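Long-range contacts in protein Bug27 (Bordetella pertussis, PDB 2QPQ), which probably serves as a periplasmic solute-binding protein of Venus-flytrap form, capturing a small ligand for uptake by a tripartite tricarboxylate-type transporter: residues H143-V151 / R288-L298; P6-F16 / R61-N72. All coordinates share one frame; numbering follows the deposited sequence.

Contact 1 (H143-V151 / R288-L298); sequences HLAGELLNV and RFSALTKQIGL
R288 and L148 meet at one border of a helix-helix packing in which 143-151 lies against the end of the C-terminal helix 275-296. The two short axes cross at 65° and approach to 10.6 Å, with L144, L148, V151, L292 and I296 filling the space between the backbones. R288 runs extended from CG to NE, and its NH2 comes to 4.2 Å from L148 CD2, with the two side chains at about a right angle. One residue on, F289 offers its ring to L144, whose CD1 lies 4.1 Å from F289 CD1. L292 sits centrally. Its CG is anti to the backbone N (chi1 178°), from where CD2 reaches L148 CB at 4.0 Å while CD1 turns to V151. T293 contributes its methyl, with CG2 3.7 Å from L144 CD2. Next, I296 splits its branches: CD1 rests on E147 CG at 3.7 Å, and CG2 packs against V151 CG2 at 3.6 Å. One carboxylate oxygen of E147, OE1, stays beside the I296 branches, while OE2 is hydrogen-bonded to Y133 OH. At G297 a positive phi of 71° closes the helix in a Schellman motif, after which L298 folds back over the first turn of 143-151. There H143, its ND1 held by G139 N, receives L298 CD2 at 3.5 Å from its CE1.

Contact 2 (P6-F16 / R61-N72); sequences PNKPLDIIVTF and RAPDGYSLLMVN
Y66 carries the side chain of K8 over one face of its ring and receives N7 N at its edge, in plane. Two parallel strands carry these flanking groups, 10-14 lying between 41-45 and 67-72 in a lobe with the alpha/beta topology of type II periplasmic binding proteins. K8 CG stands 4.1 Å from the centroid of the Y66 ring and 28° off its normal, the geometry of a CH-pi contact. N7 N donates to Y66 OH across 2.7 Å in a bent bond. The guanidinium of R61 is held at its edge: NH1 lies 2.7 Å from D11 OD2 in a salt bridge, and the same NH1 donates to S67 OG at 3.0 Å. Both acceptors are close to its plane, and the D11 carboxylate is turned only 19° from it, so S67 helps fix the rotation of the group. At the F16 ring the edge meets a water.

Along the strands, D11, I13 and T15 exchange backbone bonds with Y66, L68 and M70, every second residue, the regular pattern of parallel pairing; examples are I13 N to L68 O at 2.8 Å and M70 N to I13 O at 2.7 Å. I12 and V14 share one face with L68 and M70, where M70 extends to helix 21-35, while I13 and L69 pack on the other.

Beyond the strand end, T15 continues the pairing with its side chain. With OG1 between the backbone N and the carbonyl carbon (chi1 49°), the hydroxyl donates to M70 O at 2.8 Å, in the carbonyl plane on a lone pair. T15 N shares that acceptor in a longer bond, and a water donates to T15 OG1 while accepting from N72 N.

In the fold
From the N terminus, the chain lays down strand 10-14, passes through helix 21-35, strand 41-45 and helix 52-59, and returns at 67-72, where contact 2 closes this early loop beside the first strand. Helix 74-81 follows directly. Contact 1 opens only later, at 143-151, and closes near the C terminus after 136 intervening residues, so the two loops stand in series and neither nests nor crosses. The centres of contact 1 and contact 2 lie 30 Å apart. Contact 2 stays within one alpha/beta lobe, whereas contact 1 packs the C-terminal helix on helix 141-153, which links parallel strands 132-135 and 158-161 in a beta-alpha-beta unit. L144, F289 and T293 also touch helix 74-81, consistent with contact 1 lying where the two lobes join.

Contact 1 (H143-V151 / R288-L298)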
loop_
_atom_site.group_PDB
_atom_site.type_symbol
_atom_site.label_atom_id
_atom_site.label_comp_id
_atom_site.label_asym_id
_atom_site.label_seq_id
_atom_site.Cartn_x
_atom_site.Cartn_y
_atom_site.Cartn_z
ATOM N N HIS A 143 -4.848 7.918 1.511
ATOM C CA HIS A 143 -5.521 9.110 0.966
ATOM C C HIS A 143 -6.625 8.707 -0.027
ATOM O O HIS A 143 -7.774 9.116 0.105
ATOM C CB HIS A 143 -4.476 10.021 0.320
ATOM C CG HIS A 143 -5.040 11.227 -0.367
ATOM N ND1 HIS A 143 -4.280 12.035 -1.194
ATOM C CD2 HIS A 143 -6.281 11.758 -0.358
ATOM C CE1 HIS A 143 -5.035 13.012 -1.657
ATOM N NE2 HIS A 143 -6.252 12.871 -1.158
ATOM N N LEU A 144 -6.292 7.883 -1.011
ATOM C CA LEU A 144 -7.293 7.499 -1.998
ATOM C C LEU A 144 -8.472 6.684 -1.421
ATOM O O LEU A 144 -9.586 6.803 -1.920
ATOM C CB LEU A 144 -6.643 6.759 -3.170
ATOM C CG LEU A 144 -5.700 7.555 -4.093
ATOM C CD1 LEU A 144 -5.535 6.814 -5.425
ATOM C CD2 LEU A 144 -6.111 8.993 -4.302
ATOM N N ALA A 145 -8.234 5.886 -0.371
ATOM C CA ALA A 145 -9.324 5.175 0.300
ATOM C C ALA A 145 -10.387 6.166 0.825
ATOM O O ALA A 145 -11.604 5.943 0.650
ATOM C CB ALA A 145 -8.817 4.241 1.408
ATOM N N GLY A 146 -9.944 7.289 1.378
ATOM C CA GLY A 146 -10.901 8.317 1.914
ATOM C C GLY A 146 -11.596 9.028 0.759
ATOM O O GLY A 146 -12.796 9.328 0.812
ATOM N N GLU A 147 -10.848 9.338 -0.294
ATOM C CA GLU A 147 -11.465 9.965 -1.457
ATOM C C GLU A 147 -12.440 9.019 -2.173
ATOM O O GLU A 147 -13.485 9.439 -2.641
ATOM C CB GLU A 147 -10.387 10.508 -2.394
ATOM C CG GLU A 147 -9.670 11.758 -1.785
ATOM C CD GLU A 147 -10.664 12.852 -1.404
ATOM O OE1 GLU A 147 -11.459 13.217 -2.284
ATOM O OE2 GLU A 147 -10.671 13.351 -0.231
ATOM N N LEU A 148 -12.101 7.732 -2.239
ATOM C CA LEU A 148 -12.993 6.761 -2.843
ATOM C C LEU A 148 -14.280 6.663 -2.045
ATOM O O LEU A 148 -15.372 6.549 -2.620
ATOM C CB LEU A 148 -12.312 5.385 -2.945
ATOM C CG LEU A 148 -13.099 4.231 -3.585
ATOM C CD1 LEU A 148 -13.457 4.548 -5.055
ATOM C CD2 LEU A 148 -12.262 2.951 -3.461
ATOM N N LEU A 149 -14.171 6.691 -0.725
ATOM C CA LEU A 149 -15.376 6.708 0.082
ATOM C C LEU A 149 -16.238 7.945 -0.212
ATOM O O LEU A 149 -17.466 7.829 -0.339
ATOM C CB LEU A 149 -15.037 6.631 1.554
ATOM C CG LEU A 149 -16.206 6.528 2.561
ATOM C CD1 LEU A 149 -17.108 5.319 2.268
ATOM C CD2 LEU A 149 -15.631 6.450 3.951
ATOM N N ASN A 150 -15.601 9.116 -0.285
ATOM C CA ASN A 150 -16.291 10.376 -0.616
ATOM C C ASN A 150 -17.066 10.250 -1.913
ATOM O O ASN A 150 -18.233 10.629 -1.969
ATOM C CB ASN A 150 -15.330 11.568 -0.797
ATOM C CG ASN A 150 -14.928 12.261 0.519
ATOM O OD1 ASN A 150 -13.944 13.008 0.528
ATOM N ND2 ASN A 150 -15.677 12.051 1.604
ATOM N N VAL A 151 -16.383 9.771 -2.947
ATOM C CA VAL A 151 -16.959 9.630 -4.291
ATOM C C VAL A 151 -18.087 8.573 -4.271
ATOM O O VAL A 151 -19.160 8.813 -4.814
ATOM C CB VAL A 151 -15.845 9.308 -5.347
ATOM C CG1 VAL A 151 -16.423 8.897 -6.698
ATOM C CG2 VAL A 151 -14.909 10.513 -5.540
ATOM N N ARG A 288 -7.584 2.130 -12.774
ATOM C CA ARG A 288 -8.613 2.415 -11.792
ATOM C C ARG A 288 -8.281 3.665 -10.957
ATOM O O ARG A 288 -9.141 4.529 -10.720
ATOM C CB ARG A 288 -8.777 1.171 -10.927
ATOM C CG ARG A 288 -9.482 1.362 -9.640
ATOM C CD ARG A 288 -8.997 0.271 -8.724
ATOM N NE ARG A 288 -9.821 0.290 -7.531
ATOM C CZ ARG A 288 -9.491 -0.285 -6.394
ATOM N NH1 ARG A 288 -8.315 -0.902 -6.262
ATOM N NH2 ARG A 288 -10.349 -0.222 -5.404
ATOM N N PHE A 289 -7.024 3.768 -10.528
ATOM C CA PHE A 289 -6.627 4.894 -9.679
ATOM C C PHE A 289 -6.613 6.149 -10.503
ATOM O O PHE A 289 -6.982 7.212 -10.021
ATOM C CB PHE A 289 -5.242 4.652 -9.042
ATOM C CG PHE A 289 -5.254 3.558 -8.010
ATOM C CD1 PHE A 289 -6.417 3.308 -7.277
ATOM C CD2 PHE A 289 -4.123 2.777 -7.765
ATOM C CE1 PHE A 289 -6.463 2.308 -6.337
ATOM C CE2 PHE A 289 -4.144 1.761 -6.754
ATOM C CZ PHE A 289 -5.313 1.524 -6.067
ATOM N N SER A 290 -6.215 6.026 -11.771
ATOM C CA SER A 290 -6.153 7.216 -12.639
ATOM C C SER A 290 -7.542 7.795 -12.829
ATOM O O SER A 290 -7.717 9.026 -12.862
ATOM C CB SER A 290 -5.515 6.873 -13.987
ATOM O OG SER A 290 -4.112 7.018 -13.829
ATOM N N ALA A 291 -8.514 6.900 -12.947
ATOM C CA ALA A 291 -9.918 7.304 -13.088
ATOM C C ALA A 291 -10.426 8.071 -11.843
ATOM O O ALA A 291 -11.060 9.144 -11.946
ATOM C CB ALA A 291 -10.773 6.081 -13.356
ATOM N N LEU A 292 -10.149 7.516 -10.672
ATOM C CA LEU A 292 -10.487 8.144 -9.404
ATOM C C LEU A 292 -9.824 9.502 -9.221
ATOM O O LEU A 292 -10.492 10.464 -8.864
ATOM C CB LEU A 292 -10.101 7.224 -8.229
ATOM C CG LEU A 292 -10.364 7.773 -6.811
ATOM C CD1 LEU A 292 -11.862 8.089 -6.590
ATOM C CD2 LEU A 292 -9.822 6.777 -5.785
ATOM N N THR A 293 -8.513 9.587 -9.422
ATOM C CA THR A 293 -7.813 10.857 -9.198
ATOM C C THR A 293 -8.145 11.910 -10.293
ATOM O O THR A 293 -8.049 13.119 -10.048
ATOM C CB THR A 293 -6.287 10.675 -9.041
ATOM O OG1 THR A 293 -5.744 10.079 -10.223
ATOM C CG2 THR A 293 -5.974 9.808 -7.859
ATOM N N LYS A 294 -8.546 11.445 -11.472
ATOM C CA LYS A 294 -9.133 12.344 -12.482
ATOM C C LYS A 294 -10.486 12.920 -11.998
ATOM O O LYS A 294 -10.666 14.136 -12.039
ATOM C CB LYS A 294 -9.237 11.677 -13.856
ATOM C CG LYS A 294 -9.280 12.635 -15.056
ATOM C CD LYS A 294 -9.465 11.841 -16.361
ATOM C CE LYS A 294 -10.476 12.467 -17.310
ATOM N NZ LYS A 294 -10.319 11.814 -18.681
ATOM N N GLN A 295 -11.388 12.079 -11.492
ATOM C CA GLN A 295 -12.667 12.551 -10.902
ATOM C C GLN A 295 -12.465 13.666 -9.871
ATOM O O GLN A 295 -13.113 14.721 -9.935
ATOM C CB GLN A 295 -13.400 11.438 -10.168
ATOM C CG GLN A 295 -13.959 10.310 -10.988
ATOM C CD GLN A 295 -14.638 9.250 -10.101
ATOM O OE1 GLN A 295 -15.682 9.519 -9.492
ATOM N NE2 GLN A 295 -14.042 8.055 -10.022
ATOM N N ILE A 296 -11.581 13.418 -8.904
ATOM C CA ILE A 296 -11.392 14.332 -7.780
ATOM C C ILE A 296 -10.384 15.452 -8.100
ATOM O O ILE A 296 -10.177 16.347 -7.297
ATOM C CB ILE A 296 -10.952 13.567 -6.460
ATOM C CG1 ILE A 296 -9.556 12.982 -6.616
ATOM C CG2 ILE A 296 -11.959 12.472 -6.076
ATOM C CD1 ILE A 296 -8.978 12.425 -5.331
ATOM N N GLY A 297 -9.727 15.378 -9.252
ATOM C CA GLY A 297 -8.798 16.423 -9.666
ATOM C C GLY A 297 -7.491 16.528 -8.909
ATOM O O GLY A 297 -6.959 17.626 -8.717
ATOM N N LEU A 298 -6.956 15.381 -8.488
ATOM C CA LEU A 298 -5.761 15.357 -7.639
ATOM C C LEU A 298 -4.489 15.296 -8.467
ATOM O O LEU A 298 -4.331 14.388 -9.276
ATOM C CB LEU A 298 -5.812 14.161 -6.663
ATOM C CG LEU A 298 -4.567 13.925 -5.797
ATOM C CD1 LEU A 298 -4.345 14.998 -4.744
ATOM C CD2 LEU A 298 -4.681 12.567 -5.144
#

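Contact 2 (P6-F16 / R61-N72)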
loop_
_atom_site.group_PDB
_atom_site.type_symbol
_atom_site.label_atom_id
_atom_site.label_comp_id
_atom_site.label_asym_id
_atom_site.label_seq_id
_atom_site.Cartn_x
_atom_site.Cartn_y
_atom_site.Cartn_z
ATOM N N PRO A 6 21.866 -15.936 -10.754
ATOM C CA PRO A 6 22.392 -14.868 -9.866
ATOM C C PRO A 6 23.925 -14.946 -9.533
ATOM O O PRO A 6 24.322 -15.788 -8.743
ATOM C CB PRO A 6 21.510 -14.981 -8.601
ATOM C CG PRO A 6 20.432 -16.029 -8.905
ATOM C CD PRO A 6 20.906 -16.837 -10.088
ATOM N N ASN A 7 24.759 -14.057 -10.094
ATOM C CA ASN A 7 26.253 -14.144 -9.978
ATOM C C ASN A 7 26.996 -12.910 -9.393
ATOM O O ASN A 7 28.249 -12.869 -9.316
ATOM C CB ASN A 7 26.876 -14.539 -11.335
ATOM C CG ASN A 7 26.670 -13.486 -12.433
ATOM O OD1 ASN A 7 26.510 -12.286 -12.175
ATOM N ND2 ASN A 7 26.715 -13.941 -13.685
ATOM N N LYS A 8 26.219 -11.889 -9.045
ATOM C CA LYS A 8 26.676 -10.757 -8.272
ATOM C C LYS A 8 25.471 -10.438 -7.370
ATOM O O LYS A 8 24.406 -11.083 -7.501
ATOM C CB LYS A 8 27.048 -9.569 -9.189
ATOM C CG LYS A 8 25.877 -9.013 -9.987
ATOM C CD LYS A 8 26.307 -7.997 -11.030
ATOM C CE LYS A 8 25.094 -7.290 -11.596
ATOM N NZ LYS A 8 25.424 -6.544 -12.850
ATOM N N PRO A 9 25.638 -9.482 -6.422
ATOM C CA PRO A 9 24.512 -9.104 -5.569
ATOM C C PRO A 9 23.305 -8.670 -6.409
ATOM O O PRO A 9 23.482 -8.170 -7.514
ATOM C CB PRO A 9 25.047 -7.904 -4.790
ATOM C CG PRO A 9 26.546 -8.105 -4.749
ATOM C CD PRO A 9 26.876 -8.751 -6.073
ATOM N N LEU A 10 22.107 -8.907 -5.890
ATOM C CA LEU A 10 20.914 -8.212 -6.360
ATOM C C LEU A 10 20.877 -6.832 -5.699
ATOM O O LEU A 10 21.472 -6.602 -4.646
ATOM C CB LEU A 10 19.634 -9.002 -6.049
ATOM C CG LEU A 10 19.156 -10.208 -6.859
ATOM C CD1 LEU A 10 20.219 -11.088 -7.454
ATOM C CD2 LEU A 10 18.180 -11.005 -5.988
ATOM N N ASP A 11 20.208 -5.901 -6.353
ATOM C CA ASP A 11 20.064 -4.551 -5.837
ATOM C C ASP A 11 18.559 -4.318 -5.799
ATOM O O ASP A 11 17.922 -4.272 -6.828
ATOM C CB ASP A 11 20.740 -3.588 -6.803
ATOM C CG ASP A 11 20.716 -2.143 -6.317
ATOM O OD1 ASP A 11 20.488 -1.910 -5.087
ATOM O OD2 ASP A 11 20.956 -1.243 -7.158
ATOM N N ILE A 12 17.988 -4.257 -4.604
ATOM C CA ILE A 12 16.547 -4.137 -4.448
ATOM C C ILE A 12 16.330 -2.689 -4.029
ATOM O O ILE A 12 16.820 -2.262 -2.973
ATOM C CB ILE A 12 16.008 -5.112 -3.372
ATOM C CG1 ILE A 12 16.204 -6.577 -3.804
ATOM C CG2 ILE A 12 14.528 -4.853 -3.045
ATOM C CD1 ILE A 12 15.857 -7.559 -2.669
ATOM N N ILE A 13 15.616 -1.943 -4.861
ATOM C CA ILE A 13 15.442 -0.504 -4.621
ATOM C C ILE A 13 14.067 -0.319 -4.039
ATOM O O ILE A 13 13.060 -0.692 -4.657
ATOM C CB ILE A 13 15.608 0.343 -5.927
ATOM C CG1 ILE A 13 16.981 0.120 -6.630
ATOM C CG2 ILE A 13 15.329 1.828 -5.620
ATOM C CD1 ILE A 13 18.179 0.358 -5.755
ATOM N N VAL A 14 14.016 0.180 -2.806
ATOM C CA VAL A 14 12.738 0.348 -2.120
ATOM C C VAL A 14 12.197 1.768 -2.345
ATOM O O VAL A 14 12.924 2.724 -2.150
ATOM C CB VAL A 14 12.861 0.059 -0.602
ATOM C CG1 VAL A 14 11.482 -0.040 -0.000
ATOM C CG2 VAL A 14 13.645 -1.230 -0.353
ATOM N N THR A 15 10.919 1.868 -2.712
ATOM C CA THR A 15 10.287 3.128 -3.141
ATOM C C THR A 15 9.799 3.925 -1.951
ATOM O O THR A 15 9.358 5.049 -2.100
ATOM C CB THR A 15 9.047 2.855 -4.031
ATOM O OG1 THR A 15 8.209 1.869 -3.394
ATOM C CG2 THR A 15 9.468 2.399 -5.442
ATOM N N PHE A 16 9.884 3.344 -0.763
ATOM C CA PHE A 16 9.432 4.025 0.465
ATOM C C PHE A 16 10.491 3.954 1.542
ATOM O O PHE A 16 11.389 3.101 1.488
ATOM C CB PHE A 16 8.041 3.501 0.902
ATOM C CG PHE A 16 6.917 4.153 0.137
ATOM C CD1 PHE A 16 6.614 3.740 -1.170
ATOM C CD2 PHE A 16 6.252 5.257 0.656
ATOM C CE1 PHE A 16 5.635 4.391 -1.923
ATOM C CE2 PHE A 16 5.276 5.912 -0.085
ATOM C CZ PHE A 16 4.966 5.477 -1.376
ATOM N N ARG A 61 17.938 0.460 -15.505
ATOM C CA ARG A 61 18.877 -0.651 -15.314
ATOM C C ARG A 61 18.674 -1.758 -16.352
ATOM O O ARG A 61 17.598 -1.842 -16.979
ATOM C CB ARG A 61 18.712 -1.273 -13.911
ATOM C CG ARG A 61 19.122 -0.363 -12.755
ATOM C CD ARG A 61 20.667 -0.277 -12.569
ATOM N NE ARG A 61 20.975 0.569 -11.403
ATOM C CZ ARG A 61 20.996 0.156 -10.126
ATOM N NH1 ARG A 61 20.777 -1.115 -9.803
ATOM N NH2 ARG A 61 21.297 1.034 -9.156
ATOM N N ALA A 62 19.714 -2.593 -16.512
ATOM C CA ALA A 62 19.691 -3.725 -17.414
ATOM C C ALA A 62 18.537 -4.653 -17.024
ATOM O O ALA A 62 18.224 -4.803 -15.845
ATOM C CB ALA A 62 21.033 -4.498 -17.372
ATOM N N PRO A 63 17.888 -5.261 -18.020
ATOM C CA PRO A 63 16.793 -6.214 -17.761
ATOM C C PRO A 63 17.304 -7.635 -17.501
ATOM O O PRO A 63 16.937 -8.593 -18.222
ATOM C CB PRO A 63 15.991 -6.151 -19.052
ATOM C CG PRO A 63 17.113 -5.938 -20.136
ATOM C CD PRO A 63 18.145 -5.058 -19.481
ATOM N N ASP A 64 18.177 -7.769 -16.505
ATOM C CA ASP A 64 18.925 -9.027 -16.294
ATOM C C ASP A 64 18.561 -9.695 -14.973
ATOM O O ASP A 64 19.049 -10.798 -14.633
ATOM C CB ASP A 64 20.426 -8.788 -16.387
ATOM C CG ASP A 64 20.910 -7.676 -15.471
ATOM O OD1 ASP A 64 20.156 -7.156 -14.612
ATOM O OD2 ASP A 64 22.085 -7.318 -15.602
ATOM N N GLY A 65 17.643 -9.060 -14.247
ATOM C CA GLY A 65 17.253 -9.610 -12.970
ATOM C C GLY A 65 18.026 -9.157 -11.739
ATOM O O GLY A 65 17.683 -9.542 -10.622
ATOM N N TYR A 66 19.047 -8.332 -11.923
ATOM C CA TYR A 66 19.897 -7.930 -10.803
ATOM C C TYR A 66 19.439 -6.622 -10.155
ATOM O O TYR A 66 19.984 -6.204 -9.150
ATOM C CB TYR A 66 21.361 -7.822 -11.253
ATOM C CG TYR A 66 21.937 -9.182 -11.502
ATOM C CD1 TYR A 66 22.335 -9.983 -10.442
ATOM C CD2 TYR A 66 22.052 -9.677 -12.798
ATOM C CE1 TYR A 66 22.844 -11.263 -10.667
ATOM C CE2 TYR A 66 22.573 -10.919 -13.040
ATOM C CZ TYR A 66 22.955 -11.721 -11.967
ATOM O OH TYR A 66 23.476 -12.973 -12.232
ATOM N N SER A 67 18.460 -5.978 -10.772
ATOM C CA SER A 67 17.923 -4.709 -10.292
ATOM C C SER A 67 16.422 -4.881 -10.167
ATOM O O SER A 67 15.717 -5.158 -11.155
ATOM C CB SER A 67 18.224 -3.548 -11.248
ATOM O OG SER A 67 19.635 -3.406 -11.446
ATOM N N LEU A 68 15.927 -4.685 -8.954
ATOM C CA LEU A 68 14.505 -4.871 -8.686
ATOM C C LEU A 68 13.973 -3.640 -7.964
ATOM O O LEU A 68 14.734 -2.900 -7.334
ATOM C CB LEU A 68 14.271 -6.113 -7.817
ATOM C CG LEU A 68 14.637 -7.485 -8.381
ATOM C CD1 LEU A 68 16.073 -7.772 -7.988
ATOM C CD2 LEU A 68 13.710 -8.541 -7.734
ATOM N N LEU A 69 12.673 -3.420 -8.082
ATOM C CA LEU A 69 12.011 -2.292 -7.460
ATOM C C LEU A 69 10.981 -2.838 -6.495
ATOM O O LEU A 69 10.103 -3.587 -6.902
ATOM C CB LEU A 69 11.318 -1.425 -8.526
ATOM C CG LEU A 69 10.771 -0.118 -7.934
ATOM C CD1 LEU A 69 11.920 0.868 -7.566
ATOM C CD2 LEU A 69 9.790 0.501 -8.957
ATOM N N MET A 70 11.124 -2.518 -5.214
ATOM C CA MET A 70 10.099 -2.906 -4.234
ATOM C C MET A 70 9.010 -1.835 -4.208
ATOM O O MET A 70 9.300 -0.684 -3.918
ATOM C CB MET A 70 10.682 -3.069 -2.817
ATOM C CG MET A 70 9.567 -3.594 -1.873
ATOM S SD MET A 70 9.521 -5.425 -1.901
ATOM C CE MET A 70 7.950 -5.731 -1.135
ATOM N N VAL A 71 7.787 -2.226 -4.529
ATOM C CA VAL A 71 6.655 -1.305 -4.703
ATOM C C VAL A 71 5.491 -1.636 -3.778
ATOM O O VAL A 71 5.309 -2.781 -3.323
ATOM C CB VAL A 71 6.133 -1.261 -6.217
ATOM C CG1 VAL A 71 7.226 -0.703 -7.148
ATOM C CG2 VAL A 71 5.660 -2.701 -6.752
ATOM N N ASN A 72 4.654 -0.637 -3.566
ATOM C CA ASN A 72 3.313 -0.910 -3.114
ATOM C C ASN A 72 2.327 -0.234 -4.071
ATOM O O ASN A 72 2.735 0.341 -5.084
ATOM C CB ASN A 72 3.118 -0.478 -1.655
ATOM C CG ASN A 72 3.375 1.002 -1.442
ATOM O OD1 ASN A 72 4.320 1.387 -0.752
ATOM N ND2 ASN A 72 2.541 1.824 -2.006
HETATM O O HOH W 1 23.355 -5.466 -14.181
HETATM O O HOH W 2 5.612 1.873 -4.469
#